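Local coordinates for siderophore enterobactin esterase (Emericella nidulans, PDB 6GUO), which hydrolyses the ester bonds of the xenosiderophore enterobactin, allowing iron to be released inside the fungal cell, but does not act on triacetylfusarinine C, at residues N53-V58 with G294-L299; E69-R74 with T84-I89; H173-K178 with R204-G209; P190-W193 with I199-E202. One frame throughout, in Å; residues are numbered along the deposited sequence.

Contact 1 (N53-V58 with G294-L299); sequences NAVYLV and GGIMFL
Val55 on strand 52-58 and Ile296 on helix 288-301 are the residues whose backbones come nearest, with Val55 CA 8.4 Å from Ile296 CA, the helix lying beside the strand, side chain to side chain. The helical segment is regular: Leu299 N donates to Gly295 O at 2.9 Å, and this winding places Ile296 and Leu299, three residues apart, on one flank. From the strand, only Val55 touches them. Its two contacts use different atoms. Leu299 CD2 comes to Val55 CB at 4.1 Å, carried across by an extended first torsion (CG anti to the backbone N, chi1 178°). Ile296 starts out along the flank rather than at the strand, and its CD1 then reaches Val55 CG1 at 4.2 Å. That methyl of Val55 lies between its own backbone N and carbonyl carbon (chi1 60°). The strand is interior to the sheet, since Asn53 and Val55 bond to strand 83-90 and Ala54 to strand 156-164; Leu299 also covers Arg158 and Ala160 of the latter. This is one helix layer of the alpha/beta-hydrolase fold meeting its central sheet. On another side of the helix, Met297 packs on Ser286 of the second subunit. All three touching residues are buried and both pairs are apolar, consistent with an interface held by dispersion and the exclusion of water rather than by directed bonds.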
loop_
_atom_site.group_PDB
_atom_site.type_symbol
_atom_site.label_atom_id
_atom_site.label_comp_id
_atom_site.label_asym_id
_atom_site.label_seq_id
_atom_site.Cartn_x
_atom_site.Cartn_y
_atom_site.Cartn_z
ATOM N N ASN A 53 8.808 -8.641 15.827
ATOM C CA ASN A 53 9.817 -8.294 14.845
ATOM C C ASN A 53 9.682 -6.803 14.587
ATOM O O ASN A 53 8.784 -6.156 15.132
ATOM C CB ASN A 53 9.630 -9.131 13.584
ATOM C CG ASN A 53 9.815 -10.615 13.855
ATOM O OD1 ASN A 53 10.735 -11.005 14.569
ATOM N ND2 ASN A 53 8.927 -11.442 13.316
ATOM N N ALA A 54 10.600 -6.252 13.806
ATOM C CA ALA A 54 10.610 -4.817 13.536
ATOM C C ALA A 54 11.043 -4.535 12.109
ATOM O O ALA A 54 11.928 -5.206 11.581
ATOM C CB ALA A 54 11.527 -4.104 14.515
ATOM N N VAL A 55 10.411 -3.540 11.492
ATOM C CA VAL A 55 10.821 -3.068 10.179
ATOM C C VAL A 55 11.093 -1.574 10.278
ATOM O O VAL A 55 10.267 -0.811 10.794
ATOM C CB VAL A 55 9.808 -3.416 9.060
ATOM C CG1 VAL A 55 8.431 -2.809 9.299
ATOM C CG2 VAL A 55 10.361 -3.010 7.702
ATOM N N TYR A 56 12.281 -1.191 9.814
ATOM C CA TYR A 56 12.740 0.191 9.796
ATOM C C TYR A 56 12.630 0.710 8.368
ATOM O O TYR A 56 13.077 0.049 7.430
ATOM C CB TYR A 56 14.181 0.279 10.324
ATOM C CG TYR A 56 14.255 0.010 11.810
ATOM C CD1 TYR A 56 14.325 1.058 12.725
ATOM C CD2 TYR A 56 14.213 -1.293 12.307
ATOM C CE1 TYR A 56 14.362 0.820 14.091
ATOM C CE2 TYR A 56 14.249 -1.541 13.674
ATOM C CZ TYR A 56 14.330 -0.481 14.559
ATOM O OH TYR A 56 14.360 -0.719 15.912
ATOM N N LEU A 57 12.024 1.885 8.210
ATOM C CA LEU A 57 11.765 2.469 6.899
ATOM C C LEU A 57 12.464 3.818 6.774
ATOM O O LEU A 57 12.275 4.678 7.621
ATOM C CB LEU A 57 10.263 2.682 6.706
ATOM C CG LEU A 57 9.292 1.556 7.066
ATOM C CD1 LEU A 57 7.862 2.076 7.004
ATOM C CD2 LEU A 57 9.467 0.382 6.131
ATOM N N VAL A 58 13.253 3.999 5.715
ATOM C CA VAL A 58 13.763 5.340 5.365
ATOM C C VAL A 58 12.799 5.965 4.354
ATOM O O VAL A 58 11.969 5.262 3.795
ATOM C CB VAL A 58 15.232 5.325 4.900
ATOM C CG1 VAL A 58 16.115 4.829 6.038
ATOM C CG2 VAL A 58 15.441 4.497 3.636
ATOM N N GLY A 294 5.042 -6.257 -0.859
ATOM C CA GLY A 294 5.782 -7.485 -1.155
ATOM C C GLY A 294 6.936 -7.755 -0.204
ATOM O O GLY A 294 7.159 -8.899 0.199
ATOM N N GLY A 295 7.670 -6.702 0.151
ATOM C CA GLY A 295 8.748 -6.797 1.143
ATOM C C GLY A 295 8.248 -7.196 2.522
ATOM O O GLY A 295 8.874 -8.015 3.199
ATOM N N ILE A 296 7.110 -6.630 2.925
ATOM C CA ILE A 296 6.469 -6.974 4.199
ATOM C C ILE A 296 6.068 -8.456 4.206
ATOM O O ILE A 296 6.338 -9.162 5.179
ATOM C CB ILE A 296 5.232 -6.076 4.505
ATOM C CG1 ILE A 296 5.620 -4.590 4.668
ATOM C CG2 ILE A 296 4.495 -6.535 5.761
ATOM C CD1 ILE A 296 6.478 -4.251 5.866
ATOM N N MET A 297 5.441 -8.921 3.124
ATOM C CA MET A 297 5.055 -10.335 3.005
ATOM C C MET A 297 6.274 -11.256 3.007
ATOM O O MET A 297 6.268 -12.294 3.677
ATOM C CB MET A 297 4.231 -10.582 1.734
ATOM C CG MET A 297 2.881 -9.884 1.673
ATOM S SD MET A 297 1.766 -10.224 3.047
ATOM C CE MET A 297 2.200 -8.937 4.205
ATOM N N PHE A 298 7.307 -10.865 2.264
ATOM C CA PHE A 298 8.581 -11.585 2.229
ATOM C C PHE A 298 9.158 -11.721 3.639
ATOM O O PHE A 298 9.539 -12.815 4.050
ATOM C CB PHE A 298 9.558 -10.861 1.289
ATOM C CG PHE A 298 10.953 -11.433 1.274
ATOM C CD1 PHE A 298 11.289 -12.473 0.414
ATOM C CD2 PHE A 298 11.945 -10.890 2.081
ATOM C CE1 PHE A 298 12.581 -12.982 0.384
ATOM C CE2 PHE A 298 13.236 -11.393 2.055
ATOM C CZ PHE A 298 13.559 -12.436 1.205
ATOM N N LEU A 299 9.178 -10.612 4.375
ATOM C CA LEU A 299 9.659 -10.591 5.760
ATOM C C LEU A 299 8.854 -11.529 6.664
ATOM O O LEU A 299 9.435 -12.349 7.374
ATOM C CB LEU A 299 9.631 -9.156 6.302
ATOM C CG LEU A 299 10.050 -8.891 7.747
ATOM C CD1 LEU A 299 11.466 -9.379 8.018
ATOM C CD2 LEU A 299 9.925 -7.401 8.030
#

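Contact 2 (E69-R74 with T84-I89); sequences ETLRRR and TVVIAI
Leu71 faces Thr84 across a CA-to-CA separation of 7.1 Å, the shortest between helical segment 69-74 and strand segment 84-89. One leucine carries the helix's share of the touching. Its CG stands anti to the carbonyl carbon (chi1 -76°), and the two terminal methyls part from there: CD2 lies against Thr84 CB at 3.6 Å, while CD1 presses on Val86 CG2 at 3.4 Å, tighter than ordinary carbon-carbon contact. Leu71 runs about perpendicular to the Thr84 side chain; its CD2 also lies 3.7 Å from Thr84 OG1 and its CD1 3.8 Å from Thr84 CG2, the two methyls spanning both branches of the threonine. Thr84 and Val86, two residues apart, project from the same face of the strand. Helix and strand here belong to the beta-alpha-beta crossover formed by strand 52-58, helix 60-77 and strand 83-90, a basic unit of the alpha/beta-hydrolase sheet. Val86 additionally meets Val55 on the neighbouring strand and Phe64 earlier on the helix. Elsewhere on the helix lie charged residues used between subunits: Glu69 OE2 bonds Leu65 N, and Arg73 NH1 bonds Ala62 O, both partners belonging to the second subunit. Within the helix, Arg73 NH1 and Glu69 OE1 form a long salt bridge of 3.6 Å.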
loop_
_atom_site.group_PDB
_atom_site.type_symbol
_atom_site.label_atom_id
_atom_site.label_comp_id
_atom_site.label_asym_id
_atom_site.label_seq_id
_atom_site.Cartn_x
_atom_site.Cartn_y
_atom_site.Cartn_z
ATOM N N GLU A 69 -0.426 -0.654 7.602
ATOM C CA GLU A 69 -1.676 -1.302 7.215
ATOM C C GLU A 69 -1.472 -2.681 6.595
ATOM O O GLU A 69 -2.265 -3.586 6.850
ATOM C CB GLU A 69 -2.477 -0.421 6.282
ATOM C CG GLU A 69 -3.938 -0.818 6.236
ATOM C CD GLU A 69 -4.778 0.271 5.639
ATOM O OE1 GLU A 69 -4.637 0.481 4.422
ATOM O OE2 GLU A 69 -5.547 0.926 6.378
ATOM N N THR A 70 -0.423 -2.844 5.789
ATOM C CA THR A 70 -0.092 -4.154 5.235
ATOM C C THR A 70 0.100 -5.182 6.348
ATOM O O THR A 70 -0.428 -6.294 6.270
ATOM C CB THR A 70 1.178 -4.108 4.360
ATOM O OG1 THR A 70 1.051 -3.079 3.371
ATOM C CG2 THR A 70 1.394 -5.439 3.677
ATOM N N LEU A 71 0.842 -4.800 7.385
ATOM C CA LEU A 71 1.053 -5.679 8.539
ATOM C C LEU A 71 -0.245 -5.969 9.294
ATOM O O LEU A 71 -0.490 -7.105 9.684
ATOM C CB LEU A 71 2.099 -5.093 9.495
ATOM C CG LEU A 71 3.540 -5.233 9.006
ATOM C CD1 LEU A 71 4.429 -4.243 9.736
ATOM C CD2 LEU A 71 4.042 -6.662 9.175
ATOM N N ARG A 72 -1.088 -4.955 9.466
ATOM C CA ARG A 72 -2.333 -5.127 10.214
ATOM C C ARG A 72 -3.332 -6.034 9.492
ATOM O O ARG A 72 -4.033 -6.800 10.145
ATOM C CB ARG A 72 -2.950 -3.781 10.578
ATOM C CG ARG A 72 -2.149 -3.112 11.680
ATOM C CD ARG A 72 -2.538 -1.673 11.933
ATOM N NE ARG A 72 -1.685 -1.134 12.988
ATOM C CZ ARG A 72 -1.834 0.049 13.583
ATOM N NH1 ARG A 72 -2.821 0.873 13.242
ATOM N NH2 ARG A 72 -0.977 0.406 14.543
ATOM N N ARG A 73 -3.369 -5.975 8.159
ATOM C CA ARG A 73 -4.172 -6.937 7.387
ATOM C C ARG A 73 -3.668 -8.360 7.599
ATOM O O ARG A 73 -4.455 -9.264 7.889
ATOM C CB ARG A 73 -4.175 -6.600 5.896
ATOM C CG ARG A 73 -5.007 -5.376 5.549
ATOM C CD ARG A 73 -5.297 -5.315 4.065
ATOM N NE ARG A 73 -4.085 -5.199 3.256
ATOM C CZ ARG A 73 -3.505 -4.060 2.868
ATOM N NH1 ARG A 73 -3.994 -2.865 3.200
ATOM N NH2 ARG A 73 -2.413 -4.117 2.115
ATOM N N ARG A 74 -2.355 -8.555 7.479
ATOM C CA ARG A 74 -1.779 -9.892 7.648
ATOM C C ARG A 74 -1.931 -10.429 9.072
ATOM O O ARG A 74 -2.250 -11.605 9.260
ATOM C CB ARG A 74 -0.315 -9.927 7.228
ATOM C CG ARG A 74 0.293 -11.307 7.411
ATOM C CD ARG A 74 1.288 -11.663 6.333
ATOM N NE ARG A 74 1.954 -12.922 6.658
ATOM C CZ ARG A 74 2.706 -13.635 5.822
ATOM N NH1 ARG A 74 3.266 -14.762 6.252
ATOM N NH2 ARG A 74 2.903 -13.239 4.563
ATOM N N THR A 84 4.624 -7.182 14.311
ATOM C CA THR A 84 5.728 -6.376 13.817
ATOM C C THR A 84 5.516 -4.911 14.166
ATOM O O THR A 84 4.441 -4.355 13.940
ATOM C CB THR A 84 5.913 -6.543 12.296
ATOM O OG1 THR A 84 6.058 -7.932 11.987
ATOM C CG2 THR A 84 7.148 -5.798 11.805
ATOM N N VAL A 85 6.554 -4.305 14.737
ATOM C CA VAL A 85 6.594 -2.870 14.992
ATOM C C VAL A 85 7.190 -2.183 13.763
ATOM O O VAL A 85 8.188 -2.648 13.214
ATOM C CB VAL A 85 7.419 -2.562 16.268
ATOM C CG1 VAL A 85 7.636 -1.062 16.459
ATOM C CG2 VAL A 85 6.730 -3.150 17.487
ATOM N N VAL A 86 6.570 -1.082 13.338
ATOM C CA VAL A 86 7.065 -0.276 12.222
ATOM C C VAL A 86 7.719 0.965 12.804
ATOM O O VAL A 86 7.128 1.639 13.648
ATOM C CB VAL A 86 5.933 0.155 11.268
ATOM C CG1 VAL A 86 6.470 1.007 10.123
ATOM C CG2 VAL A 86 5.208 -1.064 10.721
ATOM N N ILE A 87 8.937 1.238 12.348
ATOM C CA ILE A 87 9.688 2.429 12.726
ATOM C C ILE A 87 10.068 3.164 11.446
ATOM O O ILE A 87 10.921 2.709 10.682
ATOM C CB ILE A 87 10.942 2.076 13.549
ATOM C CG1 ILE A 87 10.567 1.188 14.747
ATOM C CG2 ILE A 87 11.631 3.361 14.011
ATOM C CD1 ILE A 87 10.681 -0.303 14.508
ATOM N N ALA A 88 9.411 4.297 11.207
ATOM C CA ALA A 88 9.637 5.091 10.014
ATOM C C ALA A 88 10.500 6.279 10.391
ATOM O O ALA A 88 10.135 7.036 11.278
ATOM C CB ALA A 88 8.310 5.558 9.448
ATOM N N ILE A 89 11.649 6.418 9.736
ATOM C CA ILE A 89 12.570 7.523 10.006
ATOM C C ILE A 89 12.441 8.526 8.869
ATOM O O ILE A 89 12.815 8.248 7.717
ATOM C CB ILE A 89 14.030 7.067 10.177
ATOM C CG1 ILE A 89 14.129 5.950 11.228
ATOM C CG2 ILE A 89 14.908 8.244 10.604
ATOM C CD1 ILE A 89 14.182 4.560 10.651
#

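Contact 3 (H173-K178 with R204-G209); sequences HALFTK and RRFISG
Phe206 overlaps Phe176, CG to CD1 at 3.7 Å, in an oblique aromatic pair whose centroids are 5.5 Å apart and whose planes meet at 45°. The pair joins helix 199-208 to helix 166-177, whose start in this alpha/beta-hydrolase fold overlaps a GxSxG sequence (Gly163, Ser165, Gly167) consistent with the nucleophile elbow. Backbones are close here, Phe176 CA lying 5.2 Å from Phe206 CA. With CG anti to its backbone N (chi1 171°), the Phe206 ring extends past Phe176 toward the preceding residue; its CZ lies 4.3 Å from Leu175 CD1. Arg270 makes a cation-pi contact with the same Phe206 ring. Between segments 173-178 and 204-209 the polar link goes through water, from Arg205 NH1, which donates to two waters. Water 1 in turn donates to Phe176 O at 2.8 Å, water 2 to Thr177 O at 2.9 Å, so a single arginine nitrogen serves two carbonyls at the end of helix 166-177. Further back on that helix, His173 O accepts two bonds from Thr177: the backbone N approaches from one face of the carbonyl plane, and OG1, at 2.8 Å, from the opposite face, 35° out of that plane.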
loop_
_atom_site.group_PDB
_atom_site.type_symbol
_atom_site.label_atom_id
_atom_site.label_comp_id
_atom_site.label_asym_id
_atom_site.label_seq_id
_atom_site.Cartn_x
_atom_site.Cartn_y
_atom_site.Cartn_z
ATOM N N HIS A 173 24.016 -0.104 0.784
ATOM C CA HIS A 173 25.192 0.391 1.513
ATOM C C HIS A 173 25.300 -0.211 2.924
ATOM O O HIS A 173 26.382 -0.635 3.333
ATOM C CB HIS A 173 25.187 1.921 1.577
ATOM C CG HIS A 173 26.311 2.483 2.384
ATOM N ND1 HIS A 173 27.619 2.446 1.957
ATOM C CD2 HIS A 173 26.329 3.060 3.607
ATOM C CE1 HIS A 173 28.393 2.995 2.876
ATOM N NE2 HIS A 173 27.635 3.373 3.888
ATOM N N ALA A 174 24.180 -0.265 3.646
ATOM C CA ALA A 174 24.138 -0.882 4.969
ATOM C C ALA A 174 24.549 -2.352 4.892
ATOM O O ALA A 174 25.448 -2.778 5.614
ATOM C CB ALA A 174 22.754 -0.742 5.586
ATOM N N LEU A 175 23.917 -3.108 3.989
ATOM C CA LEU A 175 24.272 -4.519 3.762
ATOM C C LEU A 175 25.770 -4.738 3.481
ATOM O O LEU A 175 26.403 -5.590 4.108
ATOM C CB LEU A 175 23.437 -5.110 2.611
ATOM C CG LEU A 175 23.807 -6.501 2.084
ATOM C CD1 LEU A 175 23.723 -7.546 3.182
ATOM C CD2 LEU A 175 22.911 -6.884 0.916
ATOM N N PHE A 176 26.328 -3.968 2.551
ATOM C CA PHE A 176 27.686 -4.224 2.066
ATOM C C PHE A 176 28.781 -3.782 3.034
ATOM O O PHE A 176 29.846 -4.382 3.038
ATOM C CB PHE A 176 27.918 -3.597 0.682
ATOM C CG PHE A 176 26.990 -4.113 -0.395
ATOM C CD1 PHE A 176 26.581 -5.451 -0.426
ATOM C CD2 PHE A 176 26.538 -3.261 -1.395
ATOM C CE1 PHE A 176 25.734 -5.910 -1.418
ATOM C CE2 PHE A 176 25.690 -3.720 -2.389
ATOM C CZ PHE A 176 25.287 -5.046 -2.402
ATOM N N THR A 177 28.518 -2.756 3.846
ATOM C CA THR A 177 29.526 -2.222 4.779
ATOM C C THR A 177 29.311 -2.610 6.247
ATOM O O THR A 177 30.279 -2.662 7.016
ATOM C CB THR A 177 29.626 -0.687 4.671
ATOM O OG1 THR A 177 28.409 -0.081 5.108
ATOM C CG2 THR A 177 29.921 -0.268 3.235
ATOM N N LYS A 178 28.063 -2.867 6.638
ATOM C CA LYS A 178 27.741 -3.253 8.012
ATOM C C LYS A 178 26.626 -4.315 7.981
ATOM O O LYS A 178 25.516 -4.063 8.442
ATOM C CB LYS A 178 27.360 -1.997 8.819
ATOM C CG LYS A 178 27.523 -2.132 10.332
ATOM C CD LYS A 178 27.565 -0.780 11.046
ATOM C CE LYS A 178 26.180 -0.195 11.288
ATOM N NZ LYS A 178 26.223 1.113 12.005
ATOM N N ARG A 204 31.314 -5.522 -4.401
ATOM C CA ARG A 204 32.434 -6.424 -4.707
ATOM C C ARG A 204 33.390 -6.615 -3.529
ATOM O O ARG A 204 33.939 -7.703 -3.358
ATOM C CB ARG A 204 33.174 -5.960 -5.967
ATOM C CG ARG A 204 32.397 -6.298 -7.233
ATOM C CD ARG A 204 32.620 -5.319 -8.372
ATOM N NE ARG A 204 31.565 -5.455 -9.381
ATOM C CZ ARG A 204 31.318 -4.588 -10.366
ATOM N NH1 ARG A 204 32.047 -3.480 -10.516
ATOM N NH2 ARG A 204 30.323 -4.832 -11.217
ATOM N N ARG A 205 33.582 -5.569 -2.725
ATOM C CA ARG A 205 34.325 -5.686 -1.460
ATOM C C ARG A 205 33.583 -6.613 -0.489
ATOM O O ARG A 205 34.204 -7.444 0.177
ATOM C CB ARG A 205 34.553 -4.303 -0.831
ATOM C CG ARG A 205 35.277 -4.313 0.512
ATOM C CD ARG A 205 35.735 -2.917 0.907
ATOM N NE ARG A 205 36.251 -2.863 2.280
ATOM C CZ ARG A 205 35.520 -2.700 3.390
ATOM N NH1 ARG A 205 34.192 -2.569 3.347
ATOM N NH2 ARG A 205 36.133 -2.668 4.573
ATOM N N PHE A 206 32.259 -6.469 -0.422
ATOM C CA PHE A 206 31.422 -7.370 0.372
ATOM C C PHE A 206 31.515 -8.809 -0.135
ATOM O O PHE A 206 31.663 -9.733 0.660
ATOM C CB PHE A 206 29.960 -6.901 0.384
ATOM C CG PHE A 206 29.010 -7.889 0.997
ATOM C CD1 PHE A 206 28.843 -7.950 2.376
ATOM C CD2 PHE A 206 28.281 -8.766 0.194
ATOM C CE1 PHE A 206 27.966 -8.865 2.945
ATOM C CE2 PHE A 206 27.409 -9.683 0.757
ATOM C CZ PHE A 206 27.249 -9.732 2.133
ATOM N N ILE A 207 31.419 -8.990 -1.452
ATOM C CA ILE A 207 31.554 -10.319 -2.068
ATOM C C ILE A 207 32.912 -10.959 -1.729
ATOM O O ILE A 207 32.971 -12.156 -1.446
ATOM C CB ILE A 207 31.305 -10.267 -3.600
ATOM C CG1 ILE A 207 29.805 -10.077 -3.873
ATOM C CG2 ILE A 207 31.788 -11.538 -4.302
ATOM C CD1 ILE A 207 29.474 -9.533 -5.245
ATOM N N SER A 208 33.979 -10.159 -1.743
ATOM C CA SER A 208 35.329 -10.639 -1.417
ATOM C C SER A 208 35.496 -10.966 0.067
ATOM O O SER A 208 35.796 -12.109 0.422
ATOM C CB SER A 208 36.383 -9.611 -1.838
ATOM O OG SER A 208 36.381 -9.441 -3.242
ATOM N N GLY A 209 35.304 -9.961 0.921
ATOM C CA GLY A 209 35.486 -10.108 2.369
ATOM C C GLY A 209 34.321 -10.814 3.038
ATOM O O GLY A 209 34.494 -11.845 3.688
HETATM O O HOH W 1 31.818 -3.219 1.392
HETATM O O HOH W 2 32.895 -1.814 6.001
#

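Contact 4 (P190-W193 with I199-E202); sequences PSIW and ILTE
The indole of Trp193, directly after the Ile192 that touches Ile199 and Leu200, has Ser191 O over one face, 4.2 Å above the plane and displaced toward the rim. Trp193 itself turns away from helix 199-208 and packs on Pro116, probably part of the proline-rich insertion that narrows the active site. The contact proper is aliphatic and centres on one methyl. Ile192 CG2, anti to its backbone N, meets Leu200 CD2 at 3.8 Å and Ile199 CG2 at 4.0 Å. Both helical side chains cross Ile192 at about a right angle, and Leu200 CG follows its CD2 to within 4.2 Å of Ile192 CG2. In Ile199 the division of labour follows from chi1 (-160°): CG1 is anti to the backbone N and leads off elsewhere, leaving CG2 to face the loop, where it also lies 3.9 Å from Ile192 O. That carbonyl oxygen has a polar role as well. Water 3 donates to Ile192 O at 2.8 Å and accepts from Ile199 N at 3.0 Å, tying the loop to the first residue of the helix and satisfying a backbone N-H there. Ahead of Ile192 the chain bends through an inverse gamma turn centred on Ser191, with a weak Ile192 N to Pro190 O bond; Ser191 also makes a backbone bond to Ser165, the serine of the GxSxG sequence. The loop follows strand 184-188. Leu261 of helix 254-268 touches both Ile192 and Leu200, while Ile199 packs on Leu169 of helix 166-177, placing the contact between those two helices.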
loop_
_atom_site.group_PDB
_atom_site.type_symbol
_atom_site.label_atom_id
_atom_site.label_comp_id
_atom_site.label_asym_id
_atom_site.label_seq_id
_atom_site.Cartn_x
_atom_site.Cartn_y
_atom_site.Cartn_z
ATOM N N PRO A 190 16.607 0.233 -6.147
ATOM C CA PRO A 190 17.774 0.923 -5.592
ATOM C C PRO A 190 18.512 1.715 -6.665
ATOM O O PRO A 190 18.663 1.233 -7.790
ATOM C CB PRO A 190 18.644 -0.225 -5.078
ATOM C CG PRO A 190 18.276 -1.376 -5.951
ATOM C CD PRO A 190 16.799 -1.226 -6.165
ATOM N N SER A 191 18.969 2.913 -6.312
ATOM C CA SER A 191 19.655 3.798 -7.254
ATOM C C SER A 191 21.095 3.334 -7.492
ATOM O O SER A 191 22.059 4.036 -7.163
ATOM C CB SER A 191 19.616 5.242 -6.745
ATOM O OG SER A 191 18.282 5.639 -6.498
ATOM N N ILE A 192 21.229 2.157 -8.098
ATOM C CA ILE A 192 22.533 1.529 -8.322
ATOM C C ILE A 192 23.391 2.418 -9.228
ATOM O O ILE A 192 24.589 2.550 -8.996
ATOM C CB ILE A 192 22.382 0.078 -8.859
ATOM C CG1 ILE A 192 21.806 -0.810 -7.745
ATOM C CG2 ILE A 192 23.722 -0.485 -9.340
ATOM C CD1 ILE A 192 21.358 -2.190 -8.179
ATOM N N TRP A 193 22.754 3.060 -10.211
ATOM C CA TRP A 193 23.391 4.071 -11.080
ATOM C C TRP A 193 24.184 5.175 -10.368
ATOM O O TRP A 193 25.144 5.697 -10.936
ATOM C CB TRP A 193 22.339 4.740 -11.984
ATOM C CG TRP A 193 21.288 5.513 -11.237
ATOM C CD1 TRP A 193 20.083 5.045 -10.796
ATOM C CD2 TRP A 193 21.351 6.889 -10.842
ATOM N NE1 TRP A 193 19.393 6.041 -10.149
ATOM C CE2 TRP A 193 20.147 7.184 -10.161
ATOM C CE3 TRP A 193 22.307 7.903 -10.998
ATOM C CZ2 TRP A 193 19.871 8.453 -9.638
ATOM C CZ3 TRP A 193 22.035 9.167 -10.474
ATOM C CH2 TRP A 193 20.827 9.427 -9.799
ATOM N N ILE A 199 28.179 2.055 -5.667
ATOM C CA ILE A 199 27.712 0.969 -4.780
ATOM C C ILE A 199 28.262 -0.408 -5.174
ATOM O O ILE A 199 28.391 -1.282 -4.322
ATOM C CB ILE A 199 26.157 0.913 -4.669
ATOM C CG1 ILE A 199 25.697 0.145 -3.417
ATOM C CG2 ILE A 199 25.522 0.285 -5.907
ATOM C CD1 ILE A 199 25.955 0.853 -2.104
ATOM N N LEU A 200 28.573 -0.598 -6.457
ATOM C CA LEU A 200 29.136 -1.862 -6.940
ATOM C C LEU A 200 30.563 -2.113 -6.445
ATOM O O LEU A 200 30.963 -3.268 -6.279
ATOM C CB LEU A 200 29.064 -1.937 -8.471
ATOM C CG LEU A 200 27.660 -1.832 -9.084
ATOM C CD1 LEU A 200 27.728 -2.087 -10.583
ATOM C CD2 LEU A 200 26.659 -2.777 -8.427
ATOM N N THR A 201 31.318 -1.043 -6.201
ATOM C CA THR A 201 32.613 -1.147 -5.512
ATOM C C THR A 201 32.420 -1.759 -4.121
ATOM O O THR A 201 33.139 -2.683 -3.742
ATOM C CB THR A 201 33.308 0.226 -5.387
ATOM O OG1 THR A 201 33.340 0.866 -6.669
ATOM C CG2 THR A 201 34.743 0.081 -4.860
ATOM N N GLU A 202 31.426 -1.262 -3.385
ATOM C CA GLU A 202 31.104 -1.801 -2.058
ATOM C C GLU A 202 30.553 -3.228 -2.136
ATOM O O GLU A 202 30.896 -4.061 -1.307
ATOM C CB GLU A 202 30.132 -0.884 -1.314
ATOM C CG GLU A 202 30.719 0.487 -1.015
ATOM C CD GLU A 202 29.833 1.347 -0.133
ATOM O OE1 GLU A 202 28.608 1.107 -0.079
ATOM O OE2 GLU A 202 30.367 2.277 0.506
HETATM O O HOH W 3 25.844 3.566 -6.669
#

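How the contacts relate
The four contacts form two neighbourhoods. Contacts 1 and 2, centres 8 Å apart, share the sheet through adjacent strands 52-58 and 83-90, and Ile296 CG2 packs on Leu71 CD2 at 3.4 Å, bringing their helices together. Contacts 3 and 4, centres 11 Å apart, share helix 199-208; His173 ND1 and Glu202 OE1, 2.6 Å apart, probably hydrogen-bond between them. From the centres of contacts 3 and 4, that of contact 1 lies about 21 Å away and that of contact 2 about 28 Å, across the chain's centre. Along the chain, contact 2 closes before contact 3 opens, contact 4 nests within contact 3, and contact 1 encloses all, so the C-terminal helix returns to an early strand of the hydrolase core.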